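Glyceraldehyde-3-phosphate dehydrogenase (Sulfolobus solfataricus, PDB 1B7G) catalyses the phosphorylating oxidation of D-glyceraldehyde 3-phosphate to 1,3-bisphosphoglycerate in glycolysis, using NADP in preference to NAD. Local coordinates at residues 119-132 against 307-321. The protein carries 1 engineered substitution. Numbering follows the deposited sequence.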
loop_
_atom_site.group_PDB
_atom_site.type_symbol
_atom_site.label_atom_id
_atom_site.label_comp_id
_atom_site.label_asym_id
_atom_site.label_seq_id
_atom_site.Cartn_x
_atom_site.Cartn_y
_atom_site.Cartn_z
ATOM N N PHE A 119 -16.608 -23.948 -0.043
ATOM C CA PHE A 119 -17.453 -22.904 -0.586
ATOM C C PHE A 119 -16.746 -21.877 -1.438
ATOM O O PHE A 119 -15.650 -21.423 -1.154
ATOM C CB PHE A 119 -17.965 -22.126 0.694
ATOM C CG PHE A 119 -18.763 -20.880 0.494
ATOM C CD1 PHE A 119 -18.202 -19.645 0.300
ATOM C CD2 PHE A 119 -20.155 -20.932 0.623
ATOM C CE1 PHE A 119 -18.947 -18.499 0.164
ATOM C CE2 PHE A 119 -20.939 -19.790 0.461
ATOM C CZ PHE A 119 -20.343 -18.557 0.250
ATOM N N SER A 120 -17.454 -21.323 -2.379
ATOM C CA SER A 120 -17.153 -20.148 -3.129
ATOM C C SER A 120 -18.498 -19.545 -3.537
ATOM O O SER A 120 -19.203 -20.276 -4.230
ATOM C CB SER A 120 -16.267 -20.408 -4.358
ATOM O OG SER A 120 -15.617 -19.176 -4.728
ATOM N N ALA A 121 -18.804 -18.309 -3.197
ATOM C CA ALA A 121 -20.123 -17.732 -3.382
ATOM C C ALA A 121 -20.642 -17.705 -4.793
ATOM O O ALA A 121 -21.835 -17.899 -5.016
ATOM C CB ALA A 121 -20.251 -16.317 -2.782
ATOM N N LEU A 122 -19.827 -17.490 -5.807
ATOM C CA LEU A 122 -20.256 -17.525 -7.183
ATOM C C LEU A 122 -20.572 -18.954 -7.631
ATOM O O LEU A 122 -20.997 -19.075 -8.785
ATOM C CB LEU A 122 -19.215 -16.909 -8.116
ATOM C CG LEU A 122 -19.306 -15.405 -8.359
ATOM C CD1 LEU A 122 -19.091 -14.636 -7.064
ATOM C CD2 LEU A 122 -18.308 -14.937 -9.409
ATOM N N CYS A 123 -20.323 -20.000 -6.852
ATOM C CA CYS A 123 -20.602 -21.326 -7.333
ATOM C C CYS A 123 -21.610 -22.150 -6.522
ATOM O O CYS A 123 -22.392 -22.820 -7.186
ATOM C CB CYS A 123 -19.342 -22.242 -7.436
ATOM S SG CYS A 123 -18.018 -21.509 -8.430
ATOM N N ASN A 124 -21.531 -22.224 -5.203
ATOM C CA ASN A 124 -22.388 -23.158 -4.483
ATOM C C ASN A 124 -22.905 -22.645 -3.156
ATOM O O ASN A 124 -23.013 -23.392 -2.167
ATOM C CB ASN A 124 -21.602 -24.486 -4.291
ATOM C CG ASN A 124 -20.473 -24.310 -3.297
ATOM O OD1 ASN A 124 -20.002 -23.176 -3.114
ATOM N ND2 ASN A 124 -20.097 -25.377 -2.605
ATOM N N TYR A 125 -23.281 -21.378 -3.110
ATOM C CA TYR A 125 -23.882 -20.826 -1.880
ATOM C C TYR A 125 -25.132 -21.640 -1.493
ATOM O O TYR A 125 -25.238 -22.092 -0.358
ATOM C CB TYR A 125 -24.261 -19.382 -2.144
ATOM C CG TYR A 125 -24.955 -18.631 -1.031
ATOM C CD1 TYR A 125 -26.335 -18.781 -0.765
ATOM C CD2 TYR A 125 -24.246 -17.746 -0.264
ATOM C CE1 TYR A 125 -26.915 -18.046 0.261
ATOM C CE2 TYR A 125 -24.818 -16.995 0.735
ATOM C CZ TYR A 125 -26.184 -17.150 0.995
ATOM O OH TYR A 125 -26.730 -16.389 2.001
ATOM N N ASN A 126 -25.974 -21.920 -2.491
ATOM C CA ASN A 126 -27.192 -22.699 -2.229
ATOM C C ASN A 126 -26.879 -24.035 -1.608
ATOM O O ASN A 126 -27.587 -24.461 -0.683
ATOM C CB ASN A 126 -28.078 -22.846 -3.454
ATOM C CG ASN A 126 -28.667 -21.565 -3.943
ATOM O OD1 ASN A 126 -28.795 -20.615 -3.163
ATOM N ND2 ASN A 126 -28.964 -21.432 -5.244
ATOM N N GLU A 127 -25.795 -24.725 -2.048
ATOM C CA GLU A 127 -25.453 -25.989 -1.438
ATOM C C GLU A 127 -24.943 -25.846 -0.031
ATOM O O GLU A 127 -25.053 -26.789 0.774
ATOM C CB GLU A 127 -24.401 -26.762 -2.279
ATOM C CG GLU A 127 -24.963 -27.363 -3.536
ATOM C CD GLU A 127 -25.202 -26.397 -4.671
ATOM O OE1 GLU A 127 -24.964 -25.166 -4.609
ATOM O OE2 GLU A 127 -25.676 -26.887 -5.726
ATOM N N ALA A 128 -24.375 -24.714 0.349
ATOM C CA ALA A 128 -23.812 -24.509 1.664
ATOM C C ALA A 128 -24.829 -23.916 2.667
ATOM O O ALA A 128 -24.450 -23.769 3.837
ATOM C CB ALA A 128 -22.600 -23.560 1.614
ATOM N N LEU A 129 -26.007 -23.586 2.225
ATOM C CA LEU A 129 -27.032 -22.989 3.119
ATOM C C LEU A 129 -27.274 -23.881 4.314
ATOM O O LEU A 129 -27.439 -25.099 4.163
ATOM C CB LEU A 129 -28.332 -22.772 2.345
ATOM C CG LEU A 129 -28.481 -21.442 1.610
ATOM C CD1 LEU A 129 -29.697 -21.447 0.699
ATOM C CD2 LEU A 129 -28.613 -20.285 2.612
ATOM N N GLY A 130 -27.139 -23.363 5.526
ATOM C CA GLY A 130 -27.402 -24.197 6.717
ATOM C C GLY A 130 -26.262 -25.032 7.178
ATOM O O GLY A 130 -26.323 -25.660 8.253
ATOM N N LYS A 131 -25.148 -25.114 6.421
ATOM C CA LYS A 131 -24.024 -25.916 6.920
ATOM C C LYS A 131 -23.426 -25.218 8.113
ATOM O O LYS A 131 -23.146 -24.025 8.027
ATOM C CB LYS A 131 -22.976 -26.217 5.844
ATOM C CG LYS A 131 -23.616 -26.884 4.607
ATOM C CD LYS A 131 -24.000 -28.326 4.987
ATOM C CE LYS A 131 -24.583 -29.043 3.767
ATOM N NZ LYS A 131 -25.066 -30.399 4.142
ATOM N N LYS A 132 -23.208 -25.984 9.199
ATOM C CA LYS A 132 -22.668 -25.349 10.395
ATOM C C LYS A 132 -21.195 -25.033 10.262
ATOM O O LYS A 132 -20.668 -24.211 11.017
ATOM C CB LYS A 132 -22.924 -26.278 11.613
ATOM C CG LYS A 132 -24.447 -26.392 11.848
ATOM C CD LYS A 132 -24.741 -27.510 12.839
ATOM C CE LYS A 132 -26.243 -27.757 12.936
ATOM N NZ LYS A 132 -26.783 -28.392 11.693
ATOM N N GLU A 307 -15.914 -13.586 0.265
ATOM C CA GLU A 307 -16.325 -14.957 0.365
ATOM C C GLU A 307 -16.651 -15.360 1.801
ATOM O O GLU A 307 -17.643 -16.045 2.057
ATOM C CB GLU A 307 -15.232 -15.937 -0.182
ATOM C CG GLU A 307 -14.815 -15.613 -1.612
ATOM C CD GLU A 307 -15.950 -15.636 -2.610
ATOM O OE1 GLU A 307 -16.896 -16.410 -2.360
ATOM O OE2 GLU A 307 -15.981 -14.851 -3.592
ATOM N N ASN A 308 -15.859 -14.889 2.765
ATOM C CA ASN A 308 -16.120 -15.217 4.164
ATOM C C ASN A 308 -17.423 -14.535 4.637
ATOM O O ASN A 308 -18.179 -15.133 5.426
ATOM C CB ASN A 308 -14.946 -14.822 5.053
ATOM C CG ASN A 308 -13.868 -15.866 5.194
ATOM O OD1 ASN A 308 -13.941 -16.741 6.057
ATOM N ND2 ASN A 308 -12.852 -15.796 4.344
ATOM N N ILE A 309 -17.689 -13.328 4.128
ATOM C CA ILE A 309 -18.945 -12.658 4.495
ATOM C C ILE A 309 -20.151 -13.428 3.979
ATOM O O ILE A 309 -21.110 -13.745 4.727
ATOM C CB ILE A 309 -18.962 -11.200 4.032
ATOM C CG1 ILE A 309 -17.831 -10.383 4.640
ATOM C CG2 ILE A 309 -20.330 -10.570 4.418
ATOM C CD1 ILE A 309 -17.683 -10.494 6.152
ATOM N N ASP A 310 -20.131 -13.877 2.720
ATOM C CA ASP A 310 -21.243 -14.683 2.198
ATOM C C ASP A 310 -21.392 -16.002 2.901
ATOM O O ASP A 310 -22.528 -16.499 3.111
ATOM C CB ASP A 310 -21.081 -14.876 0.689
ATOM C CG ASP A 310 -21.191 -13.581 -0.069
ATOM O OD1 ASP A 310 -22.037 -12.743 0.343
ATOM O OD2 ASP A 310 -20.468 -13.376 -1.071
ATOM N N ALA A 311 -20.269 -16.634 3.273
ATOM C CA ALA A 311 -20.278 -17.898 3.944
ATOM C C ALA A 311 -21.048 -17.755 5.278
ATOM O O ALA A 311 -21.726 -18.706 5.676
ATOM C CB ALA A 311 -18.905 -18.498 4.187
ATOM N N ILE A 312 -20.835 -16.647 5.976
ATOM C CA ILE A 312 -21.581 -16.418 7.223
ATOM C C ILE A 312 -23.074 -16.456 6.903
ATOM O O ILE A 312 -23.838 -17.169 7.525
ATOM C CB ILE A 312 -21.222 -15.065 7.857
ATOM C CG1 ILE A 312 -19.823 -15.136 8.488
ATOM C CG2 ILE A 312 -22.254 -14.669 8.903
ATOM C CD1 ILE A 312 -19.131 -13.798 8.696
ATOM N N ARG A 313 -23.485 -15.750 5.866
ATOM C CA ARG A 313 -24.893 -15.708 5.496
ATOM C C ARG A 313 -25.429 -17.058 5.092
ATOM O O ARG A 313 -26.548 -17.403 5.521
ATOM C CB ARG A 313 -25.136 -14.634 4.428
ATOM C CG ARG A 313 -24.780 -13.257 4.939
ATOM C CD ARG A 313 -25.779 -12.189 4.485
ATOM N NE ARG A 313 -25.348 -10.866 4.957
ATOM C CZ ARG A 313 -24.451 -10.099 4.347
ATOM N NH1 ARG A 313 -23.852 -10.479 3.200
ATOM N NH2 ARG A 313 -24.170 -8.936 4.925
ATOM N N ALA A 314 -24.661 -17.876 4.334
ATOM C CA ALA A 314 -25.104 -19.199 3.977
ATOM C C ALA A 314 -25.298 -20.107 5.194
ATOM O O ALA A 314 -26.342 -20.714 5.418
ATOM C CB ALA A 314 -24.117 -19.886 3.033
ATOM N N SER A 315 -24.257 -20.232 6.001
ATOM C CA SER A 315 -24.272 -21.048 7.187
ATOM C C SER A 315 -25.481 -20.714 8.090
ATOM O O SER A 315 -26.130 -21.623 8.594
ATOM C CB SER A 315 -23.014 -20.777 8.000
ATOM O OG SER A 315 -22.818 -21.622 9.088
ATOM N N MET A 316 -25.721 -19.418 8.293
ATOM C CA MET A 316 -26.784 -18.980 9.207
ATOM C C MET A 316 -28.111 -18.795 8.498
ATOM O O MET A 316 -29.054 -18.293 9.105
ATOM C CB MET A 316 -26.406 -17.656 9.858
ATOM C CG MET A 316 -25.086 -17.634 10.590
ATOM S SD MET A 316 -25.071 -18.720 12.027
ATOM C CE MET A 316 -26.145 -17.771 13.117
ATOM N N LYS A 317 -28.197 -19.141 7.229
ATOM C CA LYS A 317 -29.423 -19.071 6.443
ATOM C C LYS A 317 -30.059 -17.691 6.555
ATOM O O LYS A 317 -31.275 -17.552 6.755
ATOM C CB LYS A 317 -30.370 -20.169 6.953
ATOM C CG LYS A 317 -29.749 -21.561 6.957
ATOM C CD LYS A 317 -30.620 -22.589 7.678
ATOM C CE LYS A 317 -30.552 -22.439 9.193
ATOM N NZ LYS A 317 -31.415 -23.471 9.869
ATOM N N LEU A 318 -29.264 -16.636 6.371
ATOM C CA LEU A 318 -29.778 -15.279 6.548
ATOM C C LEU A 318 -30.560 -14.742 5.384
ATOM O O LEU A 318 -31.464 -13.922 5.601
ATOM C CB LEU A 318 -28.639 -14.307 6.884
ATOM C CG LEU A 318 -27.837 -14.604 8.135
ATOM C CD1 LEU A 318 -26.754 -13.553 8.353
ATOM C CD2 LEU A 318 -28.727 -14.685 9.387
ATOM N N MET A 319 -30.247 -15.167 4.159
ATOM C CA MET A 319 -30.856 -14.627 2.960
ATOM C C MET A 319 -30.358 -15.366 1.709
ATOM O O MET A 319 -29.560 -16.294 1.826
ATOM C CB MET A 319 -30.521 -13.138 2.804
ATOM C CG MET A 319 -29.002 -12.903 2.648
ATOM S SD MET A 319 -28.668 -11.134 2.589
ATOM C CE MET A 319 -28.841 -10.686 4.301
ATOM N N SER A 320 -30.850 -14.980 0.556
ATOM C CA SER A 320 -30.548 -15.713 -0.670
ATOM C C SER A 320 -29.084 -15.458 -1.069
ATOM O O SER A 320 -28.534 -14.492 -0.566
ATOM C CB SER A 320 -31.492 -15.322 -1.785
ATOM O OG SER A 320 -31.194 -14.061 -2.365
ATOM N N ALA A 321 -28.588 -16.242 -2.030
ATOM C CA ALA A 321 -27.244 -16.096 -2.560
ATOM C C ALA A 321 -27.083 -14.705 -3.152
ATOM O O ALA A 321 -26.146 -13.952 -2.900
ATOM C CB ALA A 321 -26.989 -17.148 -3.649
HETATM O O HOH W 1 -16.658 -16.865 -5.568
HETATM O O HOH W 2 -30.195 -18.571 -2.587
#
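The ring of Y125 is clamped between two alanines: A321 CA lies 3.5 Å from the ring centroid over one face, and A314 CB covers the opposite face, both as CH-pi contacts. With CG anti to the backbone N (chi1 177°), the ring reaches between helix 307-315 and the start of the next helix, and its OH donates to M319 O at 2.8 Å from above that carbonyl's plane. F119 packs alongside, A311 CB sitting 4.0 Å from its ring centroid while D310 CB meets the ring edge. The side chain of E307, bent at chi2, turns back toward A121, whose N donates to OE1 (2.8 Å, 166° at the hydrogen); its OE2 takes a water shared with S120 OG and L122 N, and salt bridges to R146 and R245. D310 also pairs with R245.

Where helix 307-315 ends, a Schellman motif with K317 at C-prime leaves A314 O gripped from opposite faces of its plane by K317 N and by G130 N (2.8 Å), the latter in the type II turn 128-131. S315 OG donates a short hydrogen bond to K131 O (2.6 Å), in the carbonyl plane. In contrast to the tight aromatic layer, the solvent side holds exposed L129 and K317 at this turn and, separately, N126 at the rim beside A321, with a water between.

The short, kinked helix 121-128 and helix 307-315 run nearly parallel, 18° apart with segment axes 9.0 Å from each other, beside the parallel Rossmann-type sheet. F119, A128 and S315 rest on I134 of strand 133-136, A311 on strand 103-106, and helix 321-331 flanks Y125 and D310.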